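Local coordinates for protein cellulose 1,4-beta-cellobiosidase (Thermobifida fusca, PDB 4JJJ) that probably hydrolyses cellulose to cellobiose as a family 48 glycoside hydrolase, this chain being the (alpha/alpha)6-barrel catalytic domain of a larger cellulase, at residues A[360-363]-A[364-367]; A[419-422]-A[423-427]; A[480-483]-A[484-487]. The protein carries 1 engineered substitution. One frame throughout, in Å; residues are numbered along the deposited sequence.

Contact 1 (A[360-363]-A[364-367]). With ZN (zinc ion), chain T.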
ATOM      1  N   LEU A 360      16.665  -5.479  -5.825  1.00  4.94           N
ATOM      2  CA  LEU A 360      17.559  -4.567  -6.458  1.00  5.30           C
ATOM      3  C   LEU A 360      17.714  -4.855  -7.936  1.00  5.20           C
ATOM      4  O   LEU A 360      17.795  -3.861  -8.724  1.00  4.76           O
ATOM      5  CB  LEU A 360      18.937  -4.593  -5.772  1.00  5.35           C
ATOM      6  CG  LEU A 360      18.931  -3.851  -4.400  1.00  6.06           C
ATOM      7  CD1 LEU A 360      20.136  -4.366  -3.573  1.00  6.64           C
ATOM      8  CD2 LEU A 360      18.967  -2.355  -4.659  1.00  6.99           C
ATOM      9  N   GLU A 361      17.770  -6.097  -8.355  1.00  5.56           N
ATOM     10  CA  GLU A 361      17.833  -6.407  -9.815  1.00  6.07           C
ATOM     11  C   GLU A 361      16.573  -5.930 -10.549  1.00  5.25           C
ATOM     12  O   GLU A 361      16.702  -5.289 -11.566  1.00  5.58           O
ATOM     13  CB  GLU A 361      17.939  -7.892 -10.004  1.00  6.07           C
ATOM     14  CG  GLU A 361      19.271  -8.437  -9.611  1.00  6.95           C
ATOM     15  CD  GLU A 361      19.482  -9.879 -10.074  1.00  8.46           C
ATOM     16  OE1 GLU A 361      18.824 -10.357 -10.992  1.00  8.77           O
ATOM     17  OE2 GLU A 361      20.305 -10.640  -9.458  1.00  8.05           O
ATOM     18  N   PHE A 362      15.412  -6.157  -9.925  1.00  4.90           N
ATOM     19  CA  PHE A 362      14.116  -5.709 -10.472  1.00  5.02           C
ATOM     20  C   PHE A 362      14.040  -4.212 -10.679  1.00  4.87           C
ATOM     21  O   PHE A 362      13.712  -3.740 -11.752  1.00  4.82           O
ATOM     22  CB  PHE A 362      13.026  -6.137  -9.475  1.00  4.95           C
ATOM     23  CG  PHE A 362      11.626  -5.821  -9.809  1.00  4.87           C
ATOM     24  CD1 PHE A 362      10.963  -6.432 -10.836  1.00  4.55           C
ATOM     25  CD2 PHE A 362      10.856  -5.054  -8.919  1.00  4.93           C
ATOM     26  CE1 PHE A 362       9.610  -6.230 -11.049  1.00  5.12           C
ATOM     27  CE2 PHE A 362       9.501  -4.870  -9.160  1.00  5.29           C
ATOM     28  CZ  PHE A 362       8.867  -5.441 -10.197  1.00  4.68           C
ATOM     29  N   LEU A 363      14.468  -3.422  -9.666  1.00  5.11           N
ATOM     30  CA  LEU A 363      14.433  -2.021  -9.765  1.00  4.83           C
ATOM     31  C   LEU A 363      15.361  -1.455 -10.870  1.00  4.75           C
ATOM     32  O   LEU A 363      15.083  -0.521 -11.568  1.00  5.77           O
ATOM     33  CB  LEU A 363      14.753  -1.441  -8.410  1.00  4.66           C
ATOM     34  CG  LEU A 363      13.779  -1.658  -7.280  1.00  4.59           C
ATOM     35  CD1 LEU A 363      14.284  -1.022  -5.992  1.00  5.06           C
ATOM     36  CD2 LEU A 363      12.350  -1.139  -7.622  1.00  4.61           C
ATOM     37  N   GLN A 364      16.512  -2.115 -11.026  1.00  4.56           N
ATOM     38  CA  GLN A 364      17.483  -1.720 -12.043  1.00  5.31           C
ATOM     39  C   GLN A 364      16.949  -2.095 -13.450  1.00  5.11           C
ATOM     40  O   GLN A 364      17.068  -1.261 -14.369  1.00  5.24           O
ATOM     41  CB  GLN A 364      18.837  -2.350 -11.777  1.00  5.43           C
ATOM     42  CG  GLN A 364      19.910  -1.903 -12.716  1.00  6.18           C
ATOM     43  CD  GLN A 364      20.194  -0.395 -12.763  1.00  6.37           C
ATOM     44  OE1 GLN A 364      21.090   0.097 -12.118  1.00  7.00           O
ATOM     45  NE2 GLN A 364      19.397   0.399 -13.471  1.00  6.16           N
ATOM     46  N   TRP A 365      16.356  -3.261 -13.571  1.00  5.44           N
ATOM     47  CA  TRP A 365      15.746  -3.723 -14.812  1.00  5.74           C
ATOM     48  C   TRP A 365      14.681  -2.735 -15.251  1.00  5.27           C
ATOM     49  O   TRP A 365      14.514  -2.456 -16.459  1.00  5.24           O
ATOM     50  CB  TRP A 365      15.149  -5.085 -14.616  1.00  5.66           C
ATOM     51  CG  TRP A 365      14.277  -5.568 -15.753  1.00  6.19           C
ATOM     52  CD1 TRP A 365      14.647  -5.779 -17.037  1.00  7.06           C
ATOM     53  CD2 TRP A 365      12.880  -5.895 -15.670  1.00  5.80           C
ATOM     54  NE1 TRP A 365      13.569  -6.195 -17.776  1.00  6.60           N
ATOM     55  CE2 TRP A 365      12.475  -6.334 -16.961  1.00  6.84           C
ATOM     56  CE3 TRP A 365      11.959  -5.910 -14.630  1.00  6.38           C
ATOM     57  CZ2 TRP A 365      11.184  -6.694 -17.243  1.00  6.77           C
ATOM     58  CZ3 TRP A 365      10.636  -6.240 -14.927  1.00  5.80           C
ATOM     59  CH2 TRP A 365      10.255  -6.672 -16.185  1.00  6.78           C
ATOM     60  N   LEU A 366      13.970  -2.107 -14.289  1.00  4.98           N
ATOM     61  CA  LEU A 366      12.858  -1.204 -14.633  1.00  4.69           C
ATOM     62  C   LEU A 366      13.315   0.211 -14.892  1.00  4.60           C
ATOM     63  O   LEU A 366      12.453   1.114 -15.107  1.00  5.09           O
ATOM     64  CB  LEU A 366      11.832  -1.172 -13.480  1.00  4.38           C
ATOM     65  CG  LEU A 366      11.067  -2.497 -13.339  1.00  4.55           C
ATOM     66  CD1 LEU A 366      10.343  -2.645 -12.015  1.00  4.85           C
ATOM     67  CD2 LEU A 366      10.059  -2.659 -14.462  1.00  5.24           C
ATOM     68  N   GLN A 367      14.604   0.526 -14.760  1.00  4.99           N
ATOM     69  CA  GLN A 367      15.018   1.883 -14.894  1.00  5.04           C
ATOM     70  C   GLN A 367      15.038   2.351 -16.370  1.00  5.13           C
ATOM     71  O   GLN A 367      15.784   1.843 -17.212  1.00  6.09           O
ATOM     72  CB  GLN A 367      16.398   2.153 -14.224  1.00  5.17           C
ATOM     73  CG  GLN A 367      16.779   3.607 -14.219  1.00  6.02           C
ATOM     74  CD  GLN A 367      17.817   3.929 -13.177  1.00  6.32           C
ATOM     75  OE1 GLN A 367      18.816   3.208 -13.040  1.00  6.02           O
ATOM     76  NE2 GLN A 367      17.567   4.945 -12.424  1.00  5.69           N
TER
HETATM   77 ZN    ZN T 719      21.640 -10.362  -8.021  1.00  8.83          ZN
HETATM   78  O   HOH W   1      22.802 -12.055  -8.095  1.00  8.87           O
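Phe362, in the last turn of helix 348-365, and Leu366, just beyond it, meet in a CH-pi contact: Leu366 CD1 lies 3.6 Å from the centroid of the Phe362 ring, only 10° off the ring normal. With CG anti to the backbone N (chi1 -179°), the phenyl stands out from the helix, and Leu366 CD1 comes over its face. Trp365 brings the edge of its indole to Phe362, Trp365 CE3 lying 4.0 Å from Phe362 CD1. Beneath these side chains Trp365 N bonds to Glu361 O at 2.9 Å and Leu366 N to Phe362 O at 3.0 Å. Gln364, in the last turn and bent at chi2 (58°), gives NE2 to OE1 of Gln367, just past the helix, at 2.9 Å, so an amide pair spans the helix end. On another side the extended Glu361 binds a zinc ion through OE2 at 2.0 Å; Asp357 is a second ligand, while Glu361 OE1 is held by Tyr396 and Trp478. Phe395 meets both aromatic rings, and Ala377 of strand 376-378 touches both as well; Leu363 packs on helix 416-432, and Gln364 and Gln367 on helix 435-450.

Contact 2 (A[419-422]-A[423-427])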
ATOM      1  N   VAL A 419       9.239   8.191  -5.425  1.00  4.03           N
ATOM      2  CA  VAL A 419       9.898   8.640  -4.173  1.00  4.56           C
ATOM      3  C   VAL A 419       9.700   7.673  -3.059  1.00  4.38           C
ATOM      4  O   VAL A 419      10.608   7.529  -2.203  1.00  4.93           O
ATOM      5  CB  VAL A 419       9.562  10.089  -3.867  1.00  4.74           C
ATOM      6  CG1 VAL A 419      10.221  11.031  -4.861  1.00  5.49           C
ATOM      7  CG2 VAL A 419       8.079  10.368  -3.800  1.00  4.97           C
ATOM      8  N   TRP A 420       8.585   7.020  -2.954  1.00  4.41           N
ATOM      9  CA  TRP A 420       8.421   6.033  -1.875  1.00  4.40           C
ATOM     10  C   TRP A 420       9.479   4.908  -2.018  1.00  4.88           C
ATOM     11  O   TRP A 420      10.161   4.512  -1.030  1.00  4.40           O
ATOM     12  CB  TRP A 420       7.048   5.501  -1.814  1.00  4.45           C
ATOM     13  CG  TRP A 420       6.049   6.349  -1.159  1.00  4.58           C
ATOM     14  CD1 TRP A 420       6.255   7.462  -0.437  1.00  4.71           C
ATOM     15  CD2 TRP A 420       4.644   6.042  -1.030  1.00  5.11           C
ATOM     16  NE1 TRP A 420       5.074   7.909   0.066  1.00  4.80           N
ATOM     17  CE2 TRP A 420       4.071   7.041  -0.245  1.00  4.61           C
ATOM     18  CE3 TRP A 420       3.852   4.995  -1.507  1.00  4.94           C
ATOM     19  CZ2 TRP A 420       2.738   7.034   0.107  1.00  5.16           C
ATOM     20  CZ3 TRP A 420       2.494   4.973  -1.162  1.00  5.12           C
ATOM     21  CH2 TRP A 420       1.959   5.974  -0.363  1.00  5.16           C
ATOM     22  N   ASN A 421       9.652   4.403  -3.259  1.00  4.67           N
ATOM     23  CA  ASN A 421      10.695   3.399  -3.498  1.00  5.29           C
ATOM     24  C   ASN A 421      12.088   3.978  -3.356  1.00  5.05           C
ATOM     25  O   ASN A 421      12.938   3.464  -2.585  1.00  5.02           O
ATOM     26  CB  ASN A 421      10.502   2.772  -4.851  1.00  5.96           C
ATOM     27  CG  ASN A 421      11.741   2.078  -5.322  1.00  7.57           C
ATOM     28  OD1 ASN A 421      12.283   1.310  -4.610  1.00  8.64           O
ATOM     29  ND2 ASN A 421      12.009   2.176  -6.632  1.00  9.72           N
ATOM     30  N   MET A 422      12.314   5.097  -3.993  0.70  5.25           N
ATOM     31  CA  MET A 422      13.639   5.662  -4.082  0.70  5.42           C
ATOM     32  C   MET A 422      14.168   6.059  -2.742  0.70  5.40           C
ATOM     33  O   MET A 422      15.350   5.915  -2.503  0.70  4.70           O
ATOM     34  CB  MET A 422      13.820   6.808  -5.087  0.70  5.81           C
ATOM     35  CG  MET A 422      15.236   6.946  -5.639  0.70  6.37           C
ATOM     36  SD  MET A 422      15.974   5.480  -6.388  0.70  6.13           S
ATOM     37  CE  MET A 422      14.780   5.047  -7.652  0.70  6.75           C
ATOM     38  N   GLU A 423      13.293   6.585  -1.886  1.00  5.11           N
ATOM     39  CA  GLU A 423      13.754   6.949  -0.488  1.00  5.24           C
ATOM     40  C   GLU A 423      14.351   5.724   0.245  1.00  5.14           C
ATOM     41  O   GLU A 423      15.361   5.861   0.926  1.00  5.93           O
ATOM     42  CB  GLU A 423      12.631   7.501   0.353  1.00  6.36           C
ATOM     43  CG  GLU A 423      13.138   8.186   1.618  1.00  6.68           C
ATOM     44  CD  GLU A 423      12.041   8.661   2.512  1.00  7.65           C
ATOM     45  OE1 GLU A 423      11.132   9.343   1.989  1.00  8.97           O
ATOM     46  OE2 GLU A 423      12.157   8.365   3.692  1.00  9.19           O
ATOM     47  N   ARG A 424      13.773   4.558  -0.012  1.00  5.02           N
ATOM     48  CA  ARG A 424      14.242   3.382   0.667  1.00  5.11           C
ATOM     49  C   ARG A 424      15.623   2.964   0.054  1.00  5.08           C
ATOM     50  O   ARG A 424      16.516   2.542   0.782  1.00  4.90           O
ATOM     51  CB  ARG A 424      13.261   2.244   0.503  1.00  4.65           C
ATOM     52  CG  ARG A 424      11.853   2.519   1.087  1.00  4.50           C
ATOM     53  CD  ARG A 424      10.829   1.718   0.327  1.00  4.85           C
ATOM     54  NE  ARG A 424       9.501   2.075   0.770  1.00  5.11           N
ATOM     55  CZ  ARG A 424       8.368   1.923   0.077  1.00  4.96           C
ATOM     56  NH1 ARG A 424       8.415   1.360  -1.075  1.00  4.77           N
ATOM     57  NH2 ARG A 424       7.216   2.446   0.562  1.00  5.74           N
ATOM     58  N   VAL A 425      15.732   3.117  -1.278  1.00  5.58           N
ATOM     59  CA  VAL A 425      17.019   2.880  -1.971  1.00  5.07           C
ATOM     60  C   VAL A 425      18.075   3.848  -1.440  1.00  4.78           C
ATOM     61  O   VAL A 425      19.221   3.435  -1.205  1.00  4.98           O
ATOM     62  CB  VAL A 425      16.828   2.999  -3.508  1.00  4.97           C
ATOM     63  CG1 VAL A 425      18.155   2.776  -4.235  1.00  5.50           C
ATOM     64  CG2 VAL A 425      15.767   1.979  -3.948  1.00  5.34           C
ATOM     65  N   ALA A 426      17.724   5.141  -1.288  1.00  4.72           N
ATOM     66  CA  ALA A 426      18.636   6.101  -0.744  1.00  4.92           C
ATOM     67  C   ALA A 426      19.001   5.792   0.670  1.00  5.49           C
ATOM     68  O   ALA A 426      20.171   6.059   1.090  1.00  4.96           O
ATOM     69  CB  ALA A 426      18.062   7.513  -0.908  1.00  5.51           C
ATOM     70  N   GLN A 427      18.031   5.335   1.464  1.00  5.68           N
ATOM     71  CA  GLN A 427      18.330   4.997   2.843  1.00  6.17           C
ATOM     72  C   GLN A 427      19.361   3.808   2.883  1.00  5.93           C
ATOM     73  O   GLN A 427      20.307   3.864   3.661  1.00  6.77           O
ATOM     74  CB  GLN A 427      17.132   4.604   3.628  1.00  6.87           C
ATOM     75  CG  GLN A 427      16.224   5.765   4.048  1.00  7.11           C
ATOM     76  CD  GLN A 427      15.159   5.306   5.054  1.00  7.73           C
ATOM     77  OE1 GLN A 427      14.958   4.161   5.376  1.00  7.68           O
ATOM     78  NE2 GLN A 427      14.440   6.279   5.497  1.00 12.52           N
TER
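Helix 416-432 carries Trp420 into the glycan pocket of the catalytic domain, and one turn later Arg424 folds back along the same helix toward it. The arginine leaves with CG anti to its carbonyl carbon (chi1 -61°) and stays extended to NE, which lays the guanidinium over the Trp420 carbonyl. Trp420 O sits 3.1 Å above the plane of the Arg424 guanidinium, nearer the border of the group than its middle: a contact with the face, where no N-H points. Arg424 NH2 ends 3.9 Å from Trp420 CB. NH1 hydrogen-bonds to the carbonyls of Gln327 and Gly325, in the loop before helix 329-337, and NH2 bonds weakly to OD1 of Asn224, the engineered residue at the predicted nucleophile position. In this (alpha/alpha)6 barrel the indole touches a bound beta-D-glucopyranose, with NE1 held by Glu625 and the ring met edge-to-face by Trp414 and Trp621. On the side of the helix facing helices 348-365 and 435-450, Asn421 OD1 comes within 3.6 Å of Val425 CG2. Glu423 N bonds to Val419 O at 2.9 Å, and its carboxylate forms a salt bridge with Lys507 of helix 499-516.

Contact 3 (A[480-483]-A[484-487]). With ZN (zinc ion), chain B.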
ATOM      1  N   GLY A 480      20.556 -10.207 -16.469  1.00 14.15           N
ATOM      2  CA  GLY A 480      21.529  -9.972 -15.443  1.00 15.69           C
ATOM      3  C   GLY A 480      22.489  -8.843 -15.720  1.00 15.53           C
ATOM      4  O   GLY A 480      23.543  -8.768 -15.107  1.00 16.22           O
ATOM      5  N   THR A 481      22.149  -7.933 -16.573  1.00 15.34           N
ATOM      6  CA  THR A 481      22.912  -6.741 -16.888  1.00 17.50           C
ATOM      7  C   THR A 481      22.032  -5.583 -17.374  1.00 14.47           C
ATOM      8  O   THR A 481      21.025  -5.780 -18.097  1.00 13.02           O
ATOM      9  CB  THR A 481      24.156  -7.084 -17.728  1.00 21.22           C
ATOM     10  OG1 THR A 481      25.156  -6.076 -17.495  1.00 20.14           O
ATOM     11  CG2 THR A 481      23.783  -7.270 -19.190  1.00 20.75           C
ATOM     12  N   TYR A 482      22.390  -4.367 -17.038  1.00 11.50           N
ATOM     13  CA  TYR A 482      21.584  -3.202 -17.340  1.00 10.54           C
ATOM     14  C   TYR A 482      22.039  -2.706 -18.673  1.00 10.66           C
ATOM     15  O   TYR A 482      23.234  -2.347 -18.875  1.00 11.56           O
ATOM     16  CB  TYR A 482      21.707  -2.117 -16.306  1.00  9.34           C
ATOM     17  CG  TYR A 482      20.871  -0.930 -16.489  1.00  8.88           C
ATOM     18  CD1 TYR A 482      19.508  -1.070 -16.696  1.00  9.62           C
ATOM     19  CD2 TYR A 482      21.409   0.337 -16.548  1.00  9.21           C
ATOM     20  CE1 TYR A 482      18.708   0.024 -16.894  1.00  9.23           C
ATOM     21  CE2 TYR A 482      20.626   1.419 -16.761  1.00  9.37           C
ATOM     22  CZ  TYR A 482      19.265   1.256 -16.910  1.00  9.25           C
ATOM     23  OH  TYR A 482      18.494   2.377 -17.097  1.00  9.12           O
ATOM     24  N   THR A 483      21.074  -2.642 -19.618  1.00 10.48           N
ATOM     25  CA  THR A 483      21.387  -2.084 -20.948  1.00 10.24           C
ATOM     26  C   THR A 483      21.250  -0.612 -21.134  1.00  9.78           C
ATOM     27  O   THR A 483      21.574   0.007 -22.221  1.00 11.59           O
ATOM     28  CB  THR A 483      20.423  -2.721 -21.975  1.00 10.13           C
ATOM     29  OG1 THR A 483      19.080  -2.226 -21.697  1.00 10.69           O
ATOM     30  CG2 THR A 483      20.465  -4.196 -21.914  1.00  9.89           C
ATOM     31  N   GLY A 484      20.691   0.086 -20.149  1.00  9.65           N
ATOM     32  CA  GLY A 484      20.333   1.445 -20.244  1.00  9.25           C
ATOM     33  C   GLY A 484      18.880   1.632 -20.727  1.00  8.72           C
ATOM     34  O   GLY A 484      18.378   2.756 -20.711  1.00  9.18           O
ATOM     35  N   ASN A 485      18.262   0.536 -21.153  1.00  8.83           N
ATOM     36  CA  ASN A 485      16.863   0.542 -21.569  1.00  9.51           C
ATOM     37  C   ASN A 485      16.526   1.738 -22.449  1.00  8.88           C
ATOM     38  O   ASN A 485      15.604   2.547 -22.211  1.00  7.86           O
ATOM     39  CB  ASN A 485      15.871   0.461 -20.410  1.00  8.55           C
ATOM     40  CG  ASN A 485      15.932  -0.859 -19.705  1.00  8.73           C
ATOM     41  OD1 ASN A 485      16.195  -1.919 -20.277  1.00  7.85           O
ATOM     42  ND2 ASN A 485      15.663  -0.840 -18.338  1.00  8.07           N
ATOM     43  N   PRO A 486      17.271   1.869 -23.573  1.00 11.30           N
ATOM     44  CA  PRO A 486      16.999   3.000 -24.460  1.00 10.81           C
ATOM     45  C   PRO A 486      15.584   3.040 -25.052  1.00 10.20           C
ATOM     46  O   PRO A 486      15.136   4.168 -25.386  1.00 13.14           O
ATOM     47  CB  PRO A 486      18.012   2.758 -25.588  1.00 12.12           C
ATOM     48  CG  PRO A 486      18.341   1.377 -25.543  1.00 12.41           C
ATOM     49  CD  PRO A 486      18.195   0.901 -24.132  1.00 12.02           C
ATOM     50  N   ASN A 487      14.874   1.913 -25.031  1.00  9.81           N
ATOM     51  CA  ASN A 487      13.515   1.872 -25.530  1.00 10.71           C
ATOM     52  C   ASN A 487      12.351   1.848 -24.484  1.00  8.68           C
ATOM     53  O   ASN A 487      11.220   1.457 -24.802  1.00  7.43           O
ATOM     54  CB  ASN A 487      13.360   0.798 -26.555  1.00 12.60           C
ATOM     55  CG  ASN A 487      14.301   1.057 -27.767  1.00 14.71           C
ATOM     56  OD1 ASN A 487      14.284   2.116 -28.361  1.00 17.63           O
ATOM     57  ND2 ASN A 487      15.145   0.138 -28.050  1.00 15.67           N
TER
HETATM   58 ZN    ZN B 734      25.013 -10.299 -14.860  0.50 35.05          ZN
HETATM   59  O   HOH W   2      18.393  -3.254 -18.826  1.00  9.37           O
HETATM   60  O   HOH W   3      25.207  -8.751 -13.001  0.50  9.50           O
HETATM   61  O   HOH W   4      24.494 -11.673 -13.645  0.50 39.60           O
HETATM   62  O   HOH W   5      26.063  -9.376 -16.195  0.50 34.46           O
HETATM   63  O   HOH W   6      24.717 -11.384 -17.034  0.50 25.44           O
HETATM   64  O   HOH W   7      25.977 -12.006 -15.760  0.50 17.81           O
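With CG anti to the backbone N (chi1 -177°), the Tyr482 side chain turns forward along the chain and lays its ring against Gly484. Thr483, with chi1 at 68°, holds OG1 between its own backbone N and carbonyl carbon, close to the N-H of Asn485, from which it accepts a hydrogen bond, Asn485 N to Thr483 OG1, at 2.9 Å. Gly484 passes over one face of the phenol: its N stands 3.5 Å above the Tyr482 ring plane over the centre, and CA makes a CH-pi contact 3.8 Å from the centroid. Separately, Gly484 has a positive phi, at which a CB would be jammed against Thr483 O; this by itself calls for glycine. The Asn485 amide comes to the ring from the edge, ND2 lying 3.5 Å from Tyr482 CE1, with the two planes 86° apart. Water 2 closes a small polar circuit, accepting from Thr483 N at 2.9 Å and donating to Asn485 OD1. Thr483 OG1 also bonds to Asp476, whose backbone N is bound by Asn485 OD1. Earlier in the loop Gly480 O coordinates a zinc ion at 2.1 Å, with modelled waters around the metal, two of them too close together to be sure of. The whole turn lies at the surface between strands 465-473 and 488-496. Its inner side rests on the end of helix 348-365: Asn485 ND2 bonds to the carbonyls of Trp365 and Gln367, while Tyr482 OH reaches Gln367 O and Lys443 of helix 435-450.

In the fold
Running from the N terminus, the three contacts follow in series, each within one continuous piece of chain; none nests in or crosses another, and none closes a long loop. Contact 1 ends helix 348-365, contact 2 lies within helix 416-432, and contact 3 shapes the excursion between strands 465-473 and 488-496. Contact 1 is the middle piece in space. On one flank Leu363 CD1 packs 3.4 Å from Asn421 OD1, joining the two helices; on the other it carries the loop of contact 3. Contacts 2 and 3 do not touch, their nearest atoms about 10 Å apart. In space the order is 2, 1, 3, from the glycan pocket out to the surface, with a zinc ion at contact 1 and another at contact 3.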